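Local coordinates for CELL division control protein 6 (Pyrobaculum aerophilum, PDB 1FNN) that probably helps to initiate and regulate DNA replication as an ATPase of the Cdc6/Cdc18 family, here holding ADP and magnesium, at residues A47-P53 / V163-D169; N80-R85 / D132-L137; Q221-I226 / V348-Q352; I297-L301 / L365-G369. One frame throughout, in Å; residues are numbered along the deposited sequence.

Overall arrangement
The four interactions illustrate how a multidomain ATPase is built from local pairings. Interactions 1 and 2 belong to the AAA domain, where their centres lie 12 Å apart and they touch, Ala134 N approaching Val165 O at 2.8 Å. Both border the nucleotide: Pro53 of interaction 1 touches the ADP, and the side chain of Asp132 in interaction 2 is about 4 Å from the magnesium ion. Interaction 3 joins the lid to the C-terminal winged helix domain, and interaction 4 packs the inside of that domain. Centres of 3 and 4 are 11 Å apart, linked through neighbouring antiparallel strands, whereas the centre of interaction 4 is 38 Å from that of interaction 1.

Interaction 1: A47-P53 / V163-D169; sequences ATLLGRP and VIVGHND
Ala47 to Leu50 pair with Val163 to Gly166 as neighbouring parallel strands, bridged by backbone bonds in the usual alternation. Ile164 N donates to Ala47 O at 3.1 Å, Leu49 N to Ile164 O at 2.9 Å, and Leu49 O receives Gly166 N almost head-on, at a C=O...N angle of 173°. The last rung, Gly51 N to Gly166 O, is stretched to 3.3 Å and bends to 148° at the hydrogen as the chain leads on toward the phosphate-binding loop. Side chains divide between the two faces. On one, Leu49 CG lies against Val163 CG1, 3.8 Å away; helix 57-68 adds Leu61 to both. On the other, Ile164 CG1 takes the crowded position between its own N and carbonyl carbon (chi1 72°), which brings it to 3.4 Å from Thr48 OG1. That hydroxyl is buried without a polar partner in the model. Beyond the strands, Pro53 CG meets His167 NE2 obliquely at 3.5 Å, the two side chains crossing at about a right angle, while Gly51 O sits at the imidazole edge, 3.4 Å from CD2. Gly51 O also accepts from Lys57 NZ, a residue that binds ADP, and Pro53 itself touches the nucleotide. The chemistry is therefore directional at the backbone and largely apolar between the side chains, consistent with a firm base for the phosphate-binding loop at the C-terminal end of the central AAA+ sheet.

Interaction 2: N80-R85 / D132-L137; sequences NGFIYR and DDAFNL
Asn80 and Asp132 pair at the C-terminal ends of the neighbouring parallel strands 75-80 and 127-132, the second finishing in an Asp-Asp pair consistent with the Walker B motif of P-loop ATPases. Just beyond, Gly81 N donates to Asp132 O at 2.9 Å, approaching from above the carbonyl plane, 42° out of it. A CB on Gly81 would run into the carbonyl oxygens of Asp132 and Asp133, so a glycine lets the two backbones come this close. Its loop is shaped by an Asx turn, in which Asn80 OD1 accepts from Phe82 N at 2.8 Å. Across from it stands Asn136. With CG beside the backbone N (chi1 -70°), its amide faces the first loop, and ND2 reaches back to a lone pair of Asp133 O at 3.0 Å while lying at the edge of the Phe82 ring. The other branch, OD1, hovers 3.6 Å above the centre of the Arg85 guanidinium, the planes of the two groups being 17° apart and stacked. Arg85 is itself fixed by gripping Phe82 O with both NE and NH2, at 3.0 and 3.1 Å. An alanine in place of Asn136 would probably leave the guanidinium without its stacking partner and Asp133 O with one donor fewer. Outward, Asp132 OD2 bonds Tyr78 OH and Thr58 OG1, the latter from a magnesium-binding residue, and Leu137 and Tyr84 pack on helix 87-97, with Ile90 meeting both.

Interaction 3: Q221-I226 / V348-Q352; sequences QMIADI and VETRQ
Helix 221-226 and strand 349-352 run at 120° to each other, their axes 8.9 Å apart at closest approach, and the nearest pair of CA atoms, Asp225 and Glu349, is 6.3 Å apart. From this wide crossing the side chains do the joining. Asp225 OD1 forms a salt bridge with Arg351 NH1 at 2.7 Å; carboxylate and guanidinium planes are only 15° apart. The arginine chain bends at its third torsion (chi3 42°), which folds the guanidinium back toward the helix, where Gln221 CG lies over one of its faces, near the rim. Asp225 and Glu349 also touch through their CB atoms, 3.9 Å apart, while Glu349 CG rests at 3.8 Å from Asp225 O. The chain of Glu349 then turns at chi2 to carry its carboxylate to a water, which donates both to OE1 at 2.7 Å and to Met222 O at 3.0 Å; Gly369 N is a further donor to OE1. Replacing Arg351 by a methionine would probably deprive Asp225 of its charged mate and uncover the flank of Gln221 that the guanidinium meets. Asp225 OD2 keeps a second partner in Tyr308 OH, from the loop before strand 309-310. Lid and winged helix domains are thus tied by a salt bridge to a buried aspartate and a shared water, an interface whose strength would probably depend on the ionisation of Asp225.

Interaction 4: I297-L301 / L365-G369; sequences IVRSL and LISIG
Leu301 N donates to Ile297 O at 3.0 Å, an ordinary helical bond that fixes these two residues one turn apart on the same side of helix 288-304. Both side chains point toward segment 365-369, where strand 365-367 crosses helix segment 297-301 at 91°, the axes 9.5 Å apart at closest approach. With no polar bridge between the segments, the join is made by methyl groups. Ile297 CG2, held anti to the backbone N while CG1 lies beside it (chi1 -70°), meets Ile366 CG2 at 3.7 Å, and the two side chains cross at about a right angle. Two residues further on, just past the strand, Ile368 sends CD1 into the helix surface between Val298 CG2, 3.6 Å away, and Ile297 CG2, at 3.9 Å. Leu301 meets Ile368 nearer its backbone: CD1 lies 4.0 Å from Ile368 CG1 and rests near Ile368 N, while CD2 comes up to Ile366 O at 3.9 Å, so one forked side chain spans two alternate residues of the opposing segment. Ile368 O itself is bonded to Arg268 NE, from the helix 264-274. Leu376 of helix 373-387 touches Val298 and Ile368, and Ala314 of helix 311-324 touches Ile297, closing the core around the crossing. Helices packed on one small antiparallel sheet, of strands 309-310, 364-367 and 349-352, fit the winged helix domain to which both segments belong.

Interaction 1: A47-P53 / V163-D169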
loop_
_atom_site.group_PDB
_atom_site.type_symbol
_atom_site.label_atom_id
_atom_site.label_comp_id
_atom_site.label_asym_id
_atom_site.label_seq_id
_atom_site.Cartn_x
_atom_site.Cartn_y
_atom_site.Cartn_z
ATOM N N ALA A 47 -11.630 -6.256 -17.121
ATOM C CA ALA A 47 -11.886 -5.578 -15.848
ATOM C C ALA A 47 -10.887 -4.416 -15.687
ATOM O O ALA A 47 -9.789 -4.442 -16.235
ATOM C CB ALA A 47 -11.659 -6.528 -14.685
ATOM N N THR A 48 -11.210 -3.472 -14.812
ATOM C CA THR A 48 -10.342 -2.362 -14.450
ATOM C C THR A 48 -10.211 -2.389 -12.938
ATOM O O THR A 48 -11.266 -2.550 -12.313
ATOM C CB THR A 48 -10.920 -0.998 -14.881
ATOM O OG1 THR A 48 -11.057 -0.975 -16.295
ATOM C CG2 THR A 48 -10.001 0.142 -14.480
ATOM N N LEU A 49 -8.995 -2.434 -12.427
ATOM C CA LEU A 49 -8.760 -2.463 -10.990
ATOM C C LEU A 49 -8.342 -1.048 -10.546
ATOM O O LEU A 49 -7.412 -0.499 -11.162
ATOM C CB LEU A 49 -7.634 -3.450 -10.637
ATOM C CG LEU A 49 -7.726 -4.877 -11.221
ATOM C CD1 LEU A 49 -6.634 -5.739 -10.582
ATOM C CD2 LEU A 49 -9.090 -5.545 -11.051
ATOM N N LEU A 50 -9.038 -0.457 -9.574
ATOM C CA LEU A 50 -8.712 0.943 -9.212
ATOM C C LEU A 50 -8.499 1.042 -7.716
ATOM O O LEU A 50 -9.242 0.512 -6.889
ATOM C CB LEU A 50 -9.859 1.900 -9.600
ATOM C CG LEU A 50 -10.251 1.963 -11.068
ATOM C CD1 LEU A 50 -11.465 2.894 -11.286
ATOM C CD2 LEU A 50 -9.077 2.470 -11.917
ATOM N N GLY A 51 -7.455 1.798 -7.350
ATOM C CA GLY A 51 -7.141 1.962 -5.935
ATOM C C GLY A 51 -5.797 2.663 -5.822
ATOM O O GLY A 51 -4.984 2.538 -6.756
ATOM N N ARG A 52 -5.578 3.296 -4.662
ATOM C CA ARG A 52 -4.288 4.006 -4.512
ATOM C C ARG A 52 -3.146 2.983 -4.401
ATOM O O ARG A 52 -3.351 1.782 -4.212
ATOM C CB ARG A 52 -4.318 4.888 -3.259
ATOM C CG ARG A 52 -4.514 4.154 -1.943
ATOM C CD ARG A 52 -3.536 4.600 -0.862
ATOM N NE ARG A 52 -2.161 4.755 -1.369
ATOM C CZ ARG A 52 -1.172 5.297 -0.688
ATOM N NH1 ARG A 52 -1.465 5.726 0.544
ATOM N NH2 ARG A 52 0.064 5.435 -1.145
ATOM N N PRO A 53 -1.922 3.486 -4.331
ATOM C CA PRO A 53 -0.748 2.625 -4.189
ATOM C C PRO A 53 -0.815 1.829 -2.908
ATOM O O PRO A 53 -1.268 2.263 -1.839
ATOM C CB PRO A 53 0.446 3.568 -4.242
ATOM C CG PRO A 53 -0.069 4.770 -4.972
ATOM C CD PRO A 53 -1.514 4.899 -4.548
ATOM N N VAL A 163 -7.025 -7.122 -18.330
ATOM C CA VAL A 163 -7.195 -6.379 -17.081
ATOM C C VAL A 163 -6.292 -5.138 -17.158
ATOM O O VAL A 163 -5.086 -5.273 -17.468
ATOM C CB VAL A 163 -6.819 -7.209 -15.843
ATOM C CG1 VAL A 163 -6.858 -6.358 -14.558
ATOM C CG2 VAL A 163 -7.824 -8.342 -15.656
ATOM N N ILE A 164 -6.834 -3.961 -16.843
ATOM C CA ILE A 164 -6.046 -2.743 -16.748
ATOM C C ILE A 164 -6.160 -2.154 -15.328
ATOM O O ILE A 164 -7.114 -2.441 -14.581
ATOM C CB ILE A 164 -6.447 -1.650 -17.746
ATOM C CG1 ILE A 164 -7.782 -1.029 -17.344
ATOM C CG2 ILE A 164 -6.508 -2.205 -19.167
ATOM C CD1 ILE A 164 -8.183 0.131 -18.252
ATOM N N VAL A 165 -5.062 -1.548 -14.899
ATOM C CA VAL A 165 -4.922 -1.125 -13.519
ATOM C C VAL A 165 -4.600 0.365 -13.390
ATOM O O VAL A 165 -3.771 0.891 -14.112
ATOM C CB VAL A 165 -3.810 -1.933 -12.826
ATOM C CG1 VAL A 165 -3.687 -1.518 -11.362
ATOM C CG2 VAL A 165 -4.017 -3.439 -12.887
ATOM N N GLY A 166 -5.394 1.073 -12.556
ATOM C CA GLY A 166 -5.134 2.502 -12.367
ATOM C C GLY A 166 -5.345 2.880 -10.904
ATOM O O GLY A 166 -5.660 2.061 -10.054
ATOM N N HIS A 167 -5.148 4.161 -10.599
ATOM C CA HIS A 167 -5.305 4.691 -9.262
ATOM C C HIS A 167 -6.730 5.144 -8.965
ATOM O O HIS A 167 -7.188 4.961 -7.841
ATOM C CB HIS A 167 -4.403 5.921 -9.024
ATOM C CG HIS A 167 -2.980 5.480 -8.824
ATOM N ND1 HIS A 167 -1.900 6.242 -9.203
ATOM C CD2 HIS A 167 -2.478 4.338 -8.277
ATOM C CE1 HIS A 167 -0.790 5.604 -8.904
ATOM N NE2 HIS A 167 -1.112 4.449 -8.345
ATOM N N ASN A 168 -7.384 5.676 -9.982
ATOM C CA ASN A 168 -8.727 6.205 -9.843
ATOM C C ASN A 168 -9.399 6.181 -11.208
ATOM O O ASN A 168 -8.743 5.794 -12.188
ATOM C CB ASN A 168 -8.726 7.641 -9.278
ATOM C CG ASN A 168 -7.694 8.525 -9.947
ATOM O OD1 ASN A 168 -6.863 9.119 -9.244
ATOM N ND2 ASN A 168 -7.703 8.638 -11.264
ATOM N N ASP A 169 -10.579 6.772 -11.302
ATOM C CA ASP A 169 -11.351 6.784 -12.535
ATOM C C ASP A 169 -10.741 7.570 -13.665
ATOM O O ASP A 169 -11.108 7.411 -14.842
ATOM C CB ASP A 169 -12.784 7.249 -12.207
ATOM C CG ASP A 169 -13.556 6.240 -11.393
ATOM O OD1 ASP A 169 -14.307 5.431 -11.973
ATOM O OD2 ASP A 169 -13.480 6.175 -10.155
#

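Interaction 2: N80-R85 / D132-L137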
loop_
_atom_site.group_PDB
_atom_site.type_symbol
_atom_site.label_atom_id
_atom_site.label_comp_id
_atom_site.label_asym_id
_atom_site.label_seq_id
_atom_site.Cartn_x
_atom_site.Cartn_y
_atom_site.Cartn_z
ATOM N N ASN A 80 4.141 -4.340 -17.058
ATOM C CA ASN A 80 4.216 -3.275 -16.020
ATOM C C ASN A 80 4.312 -1.945 -16.739
ATOM O O ASN A 80 5.385 -1.597 -17.263
ATOM C CB ASN A 80 5.424 -3.540 -15.131
ATOM C CG ASN A 80 5.737 -2.439 -14.140
ATOM O OD1 ASN A 80 5.117 -1.374 -14.146
ATOM N ND2 ASN A 80 6.716 -2.725 -13.289
ATOM N N GLY A 81 3.257 -1.134 -16.707
ATOM C CA GLY A 81 3.197 0.130 -17.413
ATOM C C GLY A 81 4.183 1.169 -16.870
ATOM O O GLY A 81 4.444 2.186 -17.518
ATOM N N PHE A 82 4.764 0.933 -15.695
ATOM C CA PHE A 82 5.802 1.837 -15.209
ATOM C C PHE A 82 7.062 1.682 -16.072
ATOM O O PHE A 82 7.833 2.632 -16.157
ATOM C CB PHE A 82 6.174 1.586 -13.751
ATOM C CG PHE A 82 7.277 2.494 -13.268
ATOM C CD1 PHE A 82 6.992 3.773 -12.807
ATOM C CD2 PHE A 82 8.593 2.064 -13.273
ATOM C CE1 PHE A 82 8.015 4.597 -12.362
ATOM C CE2 PHE A 82 9.618 2.883 -12.830
ATOM C CZ PHE A 82 9.325 4.154 -12.373
ATOM N N ILE A 83 7.335 0.470 -16.526
ATOM C CA ILE A 83 8.490 0.127 -17.328
ATOM C C ILE A 83 8.242 0.229 -18.819
ATOM O O ILE A 83 9.026 0.833 -19.562
ATOM C CB ILE A 83 8.886 -1.338 -16.996
ATOM C CG1 ILE A 83 9.184 -1.445 -15.501
ATOM C CG2 ILE A 83 10.057 -1.811 -17.834
ATOM C CD1 ILE A 83 9.329 -2.876 -15.016
ATOM N N TYR A 84 7.174 -0.402 -19.319
ATOM C CA TYR A 84 6.873 -0.385 -20.750
ATOM C C TYR A 84 5.735 0.588 -21.011
ATOM O O TYR A 84 4.591 0.270 -20.687
ATOM C CB TYR A 84 6.500 -1.803 -21.214
ATOM C CG TYR A 84 7.549 -2.788 -20.743
ATOM C CD1 TYR A 84 7.362 -3.582 -19.620
ATOM C CD2 TYR A 84 8.738 -2.902 -21.460
ATOM C CE1 TYR A 84 8.329 -4.477 -19.202
ATOM C CE2 TYR A 84 9.716 -3.796 -21.051
ATOM C CZ TYR A 84 9.508 -4.570 -19.936
ATOM O OH TYR A 84 10.495 -5.442 -19.562
ATOM N N ARG A 85 6.002 1.735 -21.633
ATOM C CA ARG A 85 4.997 2.791 -21.744
ATOM C C ARG A 85 4.496 3.113 -23.132
ATOM O O ARG A 85 3.307 3.435 -23.286
ATOM C CB ARG A 85 5.551 4.092 -21.134
ATOM C CG ARG A 85 5.762 3.949 -19.637
ATOM C CD ARG A 85 6.246 5.238 -18.983
ATOM N NE ARG A 85 6.597 4.992 -17.593
ATOM C CZ ARG A 85 6.888 5.912 -16.685
ATOM N NH1 ARG A 85 6.877 7.200 -17.002
ATOM N NH2 ARG A 85 7.194 5.542 -15.447
ATOM N N ASP A 132 -0.646 -3.348 -16.057
ATOM C CA ASP A 132 -0.554 -2.831 -14.706
ATOM C C ASP A 132 -0.049 -1.387 -14.731
ATOM O O ASP A 132 0.583 -0.965 -15.699
ATOM C CB ASP A 132 0.404 -3.666 -13.829
ATOM C CG ASP A 132 -0.019 -3.672 -12.380
ATOM O OD1 ASP A 132 -0.828 -2.792 -11.970
ATOM O OD2 ASP A 132 0.440 -4.547 -11.618
ATOM N N ASP A 133 -0.462 -0.608 -13.757
ATOM C CA ASP A 133 -0.177 0.827 -13.710
ATOM C C ASP A 133 -0.295 1.480 -15.071
ATOM O O ASP A 133 0.612 2.180 -15.523
ATOM C CB ASP A 133 1.221 1.127 -13.148
ATOM C CG ASP A 133 1.291 0.528 -11.746
ATOM O OD1 ASP A 133 0.269 0.621 -11.028
ATOM O OD2 ASP A 133 2.375 -0.004 -11.455
ATOM N N ALA A 134 -1.467 1.309 -15.657
ATOM C CA ALA A 134 -1.795 1.773 -16.985
ATOM C C ALA A 134 -2.022 3.258 -17.147
ATOM O O ALA A 134 -1.968 3.727 -18.292
ATOM C CB ALA A 134 -3.021 0.983 -17.469
ATOM N N PHE A 135 -2.071 4.027 -16.087
ATOM C CA PHE A 135 -2.071 5.484 -16.115
ATOM C C PHE A 135 -0.787 6.006 -16.742
ATOM O O PHE A 135 -0.786 7.073 -17.369
ATOM C CB PHE A 135 -2.237 6.122 -14.724
ATOM C CG PHE A 135 -1.352 5.570 -13.653
ATOM C CD1 PHE A 135 -0.110 6.115 -13.390
ATOM C CD2 PHE A 135 -1.760 4.490 -12.890
ATOM C CE1 PHE A 135 0.703 5.600 -12.399
ATOM C CE2 PHE A 135 -0.965 3.960 -11.897
ATOM C CZ PHE A 135 0.278 4.522 -11.652
ATOM N N ASN A 136 0.292 5.218 -16.713
ATOM C CA ASN A 136 1.531 5.557 -17.373
ATOM C C ASN A 136 1.438 5.542 -18.895
ATOM O O ASN A 136 2.378 6.071 -19.498
ATOM C CB ASN A 136 2.666 4.626 -16.947
ATOM C CG ASN A 136 3.095 4.853 -15.520
ATOM O OD1 ASN A 136 3.593 5.924 -15.167
ATOM N ND2 ASN A 136 2.905 3.840 -14.683
ATOM N N LEU A 137 0.451 4.910 -19.521
ATOM C CA LEU A 137 0.407 4.873 -20.967
ATOM C C LEU A 137 -0.380 6.073 -21.528
ATOM O O LEU A 137 -1.265 6.613 -20.870
ATOM C CB LEU A 137 -0.278 3.634 -21.530
ATOM C CG LEU A 137 -0.154 2.271 -20.864
ATOM C CD1 LEU A 137 -0.621 1.158 -21.805
ATOM C CD2 LEU A 137 1.232 1.981 -20.323
#

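Interaction 3: Q221-I226 / V348-Q352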
loop_
_atom_site.group_PDB
_atom_site.type_symbol
_atom_site.label_atom_id
_atom_site.label_comp_id
_atom_site.label_asym_id
_atom_site.label_seq_id
_atom_site.Cartn_x
_atom_site.Cartn_y
_atom_site.Cartn_z
ATOM N N GLN A 221 0.576 -3.131 16.015
ATOM C CA GLN A 221 -0.493 -2.123 16.100
ATOM C C GLN A 221 0.032 -0.690 15.924
ATOM O O GLN A 221 -0.596 0.102 15.205
ATOM C CB GLN A 221 -1.277 -2.219 17.399
ATOM C CG GLN A 221 -2.255 -3.363 17.565
ATOM C CD GLN A 221 -2.645 -3.575 19.018
ATOM O OE1 GLN A 221 -1.977 -3.105 19.952
ATOM N NE2 GLN A 221 -3.738 -4.288 19.255
ATOM N N MET A 222 1.223 -0.439 16.428
ATOM C CA MET A 222 1.904 0.870 16.263
ATOM C C MET A 222 2.155 1.228 14.826
ATOM O O MET A 222 1.892 2.341 14.300
ATOM C CB MET A 222 3.167 0.801 17.109
ATOM C CG MET A 222 4.106 2.002 17.049
ATOM S SD MET A 222 5.631 1.728 17.978
ATOM C CE MET A 222 6.565 3.191 17.566
ATOM N N ILE A 223 2.682 0.211 14.073
ATOM C CA ILE A 223 2.929 0.422 12.657
ATOM C C ILE A 223 1.614 0.584 11.901
ATOM O O ILE A 223 1.500 1.425 11.032
ATOM C CB ILE A 223 3.689 -0.807 12.028
ATOM C CG1 ILE A 223 5.011 -0.973 12.745
ATOM C CG2 ILE A 223 3.804 -0.568 10.525
ATOM C CD1 ILE A 223 5.892 -2.162 12.316
ATOM N N ALA A 224 0.586 -0.201 12.264
ATOM C CA ALA A 224 -0.721 -0.084 11.626
ATOM C C ALA A 224 -1.416 1.267 11.924
ATOM O O ALA A 224 -2.049 1.854 11.055
ATOM C CB ALA A 224 -1.609 -1.191 12.214
ATOM N N ASP A 225 -1.137 1.813 13.090
ATOM C CA ASP A 225 -1.642 3.132 13.500
ATOM C C ASP A 225 -0.961 4.221 12.711
ATOM O O ASP A 225 -1.605 5.225 12.406
ATOM C CB ASP A 225 -1.491 3.396 15.011
ATOM C CG ASP A 225 -2.582 2.627 15.737
ATOM O OD1 ASP A 225 -3.541 2.271 15.023
ATOM O OD2 ASP A 225 -2.492 2.384 16.947
ATOM N N ILE A 226 0.282 4.013 12.277
ATOM C CA ILE A 226 0.969 5.000 11.463
ATOM C C ILE A 226 0.456 4.961 10.033
ATOM O O ILE A 226 0.695 5.916 9.291
ATOM C CB ILE A 226 2.486 4.689 11.401
ATOM C CG1 ILE A 226 3.171 4.710 12.764
ATOM C CG2 ILE A 226 3.227 5.639 10.487
ATOM C CD1 ILE A 226 4.595 4.156 12.648
ATOM N N VAL A 348 0.394 12.373 17.220
ATOM C CA VAL A 348 0.271 11.216 18.104
ATOM C C VAL A 348 -0.770 10.265 17.497
ATOM O O VAL A 348 -1.545 10.741 16.658
ATOM C CB VAL A 348 -0.229 11.897 19.394
ATOM C CG1 VAL A 348 -1.654 11.584 19.745
ATOM C CG2 VAL A 348 0.791 11.930 20.515
ATOM N N GLU A 349 -0.737 8.983 17.843
ATOM C CA GLU A 349 -1.833 8.104 17.410
ATOM C C GLU A 349 -2.518 7.591 18.637
ATOM O O GLU A 349 -1.827 7.413 19.660
ATOM C CB GLU A 349 -1.237 6.929 16.570
ATOM C CG GLU A 349 -0.635 7.494 15.263
ATOM C CD GLU A 349 0.827 7.887 15.412
ATOM O OE1 GLU A 349 1.625 7.233 16.119
ATOM O OE2 GLU A 349 1.243 8.903 14.804
ATOM N N THR A 350 -3.827 7.357 18.635
ATOM C CA THR A 350 -4.449 6.831 19.849
ATOM C C THR A 350 -5.267 5.595 19.501
ATOM O O THR A 350 -5.696 5.462 18.358
ATOM C CB THR A 350 -5.425 7.847 20.522
ATOM O OG1 THR A 350 -6.447 8.171 19.602
ATOM C CG2 THR A 350 -4.677 9.140 20.872
ATOM N N ARG A 351 -5.505 4.746 20.477
ATOM C CA ARG A 351 -6.332 3.565 20.266
ATOM C C ARG A 351 -7.069 3.341 21.601
ATOM O O ARG A 351 -6.456 3.565 22.638
ATOM C CB ARG A 351 -5.643 2.241 20.030
ATOM C CG ARG A 351 -4.193 2.002 19.824
ATOM C CD ARG A 351 -3.907 0.492 19.618
ATOM N NE ARG A 351 -4.915 -0.073 18.759
ATOM C CZ ARG A 351 -5.021 -0.200 17.455
ATOM N NH1 ARG A 351 -4.086 0.230 16.629
ATOM N NH2 ARG A 351 -6.112 -0.785 16.953
ATOM N N GLN A 352 -8.206 2.704 21.498
ATOM C CA GLN A 352 -8.954 2.334 22.694
ATOM C C GLN A 352 -8.389 1.025 23.240
ATOM O O GLN A 352 -7.971 0.135 22.493
ATOM C CB GLN A 352 -10.431 2.201 22.320
ATOM C CG GLN A 352 -11.446 2.818 23.247
ATOM C CD GLN A 352 -11.169 4.274 23.560
ATOM O OE1 GLN A 352 -11.112 5.110 22.664
ATOM N NE2 GLN A 352 -10.993 4.579 24.843
HETATM O O HOH W 1 1.780 4.515 16.428
#

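Interaction 4: I297-L301 / L365-G369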
loop_
_atom_site.group_PDB
_atom_site.type_symbol
_atom_site.label_atom_id
_atom_site.label_comp_id
_atom_site.label_asym_id
_atom_site.label_seq_id
_atom_site.Cartn_x
_atom_site.Cartn_y
_atom_site.Cartn_z
ATOM N N ILE A 297 3.777 13.319 27.110
ATOM C CA ILE A 297 3.552 12.027 26.409
ATOM C C ILE A 297 4.920 11.506 25.984
ATOM O O ILE A 297 5.273 10.349 26.184
ATOM C CB ILE A 297 2.643 12.272 25.200
ATOM C CG1 ILE A 297 1.207 12.619 25.643
ATOM C CG2 ILE A 297 2.616 11.033 24.279
ATOM C CD1 ILE A 297 0.368 13.144 24.480
ATOM N N VAL A 298 5.764 12.315 25.371
ATOM C CA VAL A 298 7.129 12.002 25.058
ATOM C C VAL A 298 7.892 11.459 26.256
ATOM O O VAL A 298 8.597 10.420 26.136
ATOM C CB VAL A 298 7.895 13.176 24.444
ATOM C CG1 VAL A 298 9.400 12.828 24.356
ATOM C CG2 VAL A 298 7.377 13.571 23.073
ATOM N N ARG A 299 7.820 12.100 27.429
ATOM C CA ARG A 299 8.506 11.602 28.622
ATOM C C ARG A 299 7.981 10.290 29.175
ATOM O O ARG A 299 8.780 9.372 29.555
ATOM C CB ARG A 299 8.506 12.653 29.789
ATOM C CG ARG A 299 9.420 13.811 29.404
ATOM C CD ARG A 299 9.913 14.641 30.579
ATOM N NE ARG A 299 10.669 15.797 30.069
ATOM C CZ ARG A 299 10.967 16.852 30.825
ATOM N NH1 ARG A 299 10.580 16.879 32.093
ATOM N NH2 ARG A 299 11.652 17.853 30.283
ATOM N N SER A 300 6.693 10.040 29.166
ATOM C CA SER A 300 6.157 8.786 29.634
ATOM C C SER A 300 6.615 7.635 28.663
ATOM O O SER A 300 6.742 6.525 29.162
ATOM C CB SER A 300 4.646 8.710 29.664
ATOM O OG SER A 300 4.101 9.835 30.342
ATOM N N LEU A 301 6.618 7.910 27.382
ATOM C CA LEU A 301 6.936 6.870 26.381
ATOM C C LEU A 301 8.411 6.519 26.433
ATOM O O LEU A 301 8.791 5.344 26.361
ATOM C CB LEU A 301 6.561 7.371 24.981
ATOM C CG LEU A 301 5.102 7.290 24.564
ATOM C CD1 LEU A 301 4.896 8.064 23.270
ATOM C CD2 LEU A 301 4.630 5.821 24.411
ATOM N N LEU A 365 -5.235 4.801 24.689
ATOM C CA LEU A 365 -3.827 4.557 24.612
ATOM C C LEU A 365 -3.184 5.536 23.645
ATOM O O LEU A 365 -3.796 5.896 22.654
ATOM C CB LEU A 365 -3.481 3.132 24.103
ATOM C CG LEU A 365 -4.035 1.984 24.958
ATOM C CD1 LEU A 365 -3.817 0.628 24.272
ATOM C CD2 LEU A 365 -3.415 1.970 26.353
ATOM N N ILE A 366 -1.964 5.947 23.966
ATOM C CA ILE A 366 -1.302 6.928 23.109
ATOM C C ILE A 366 0.054 6.438 22.638
ATOM O O ILE A 366 0.904 5.978 23.417
ATOM C CB ILE A 366 -1.067 8.238 23.926
ATOM C CG1 ILE A 366 -2.406 8.781 24.480
ATOM C CG2 ILE A 366 -0.433 9.320 23.050
ATOM C CD1 ILE A 366 -2.114 9.844 25.558
ATOM N N SER A 367 0.313 6.714 21.368
ATOM C CA SER A 367 1.627 6.362 20.839
ATOM C C SER A 367 2.163 7.497 20.006
ATOM O O SER A 367 1.403 8.297 19.434
ATOM C CB SER A 367 1.441 5.122 19.890
ATOM O OG SER A 367 2.637 5.046 19.096
ATOM N N ILE A 368 3.450 7.621 19.897
ATOM C CA ILE A 368 4.080 8.521 18.949
ATOM C C ILE A 368 4.905 7.542 18.044
ATOM O O ILE A 368 6.067 7.258 18.349
ATOM C CB ILE A 368 4.992 9.564 19.578
ATOM C CG1 ILE A 368 4.114 10.609 20.349
ATOM C CG2 ILE A 368 5.852 10.290 18.562
ATOM C CD1 ILE A 368 5.039 11.496 21.211
ATOM N N GLY A 369 4.406 7.312 16.835
ATOM C CA GLY A 369 5.119 6.330 15.988
ATOM C C GLY A 369 5.939 6.948 14.873
ATOM O O GLY A 369 6.717 6.197 14.235
#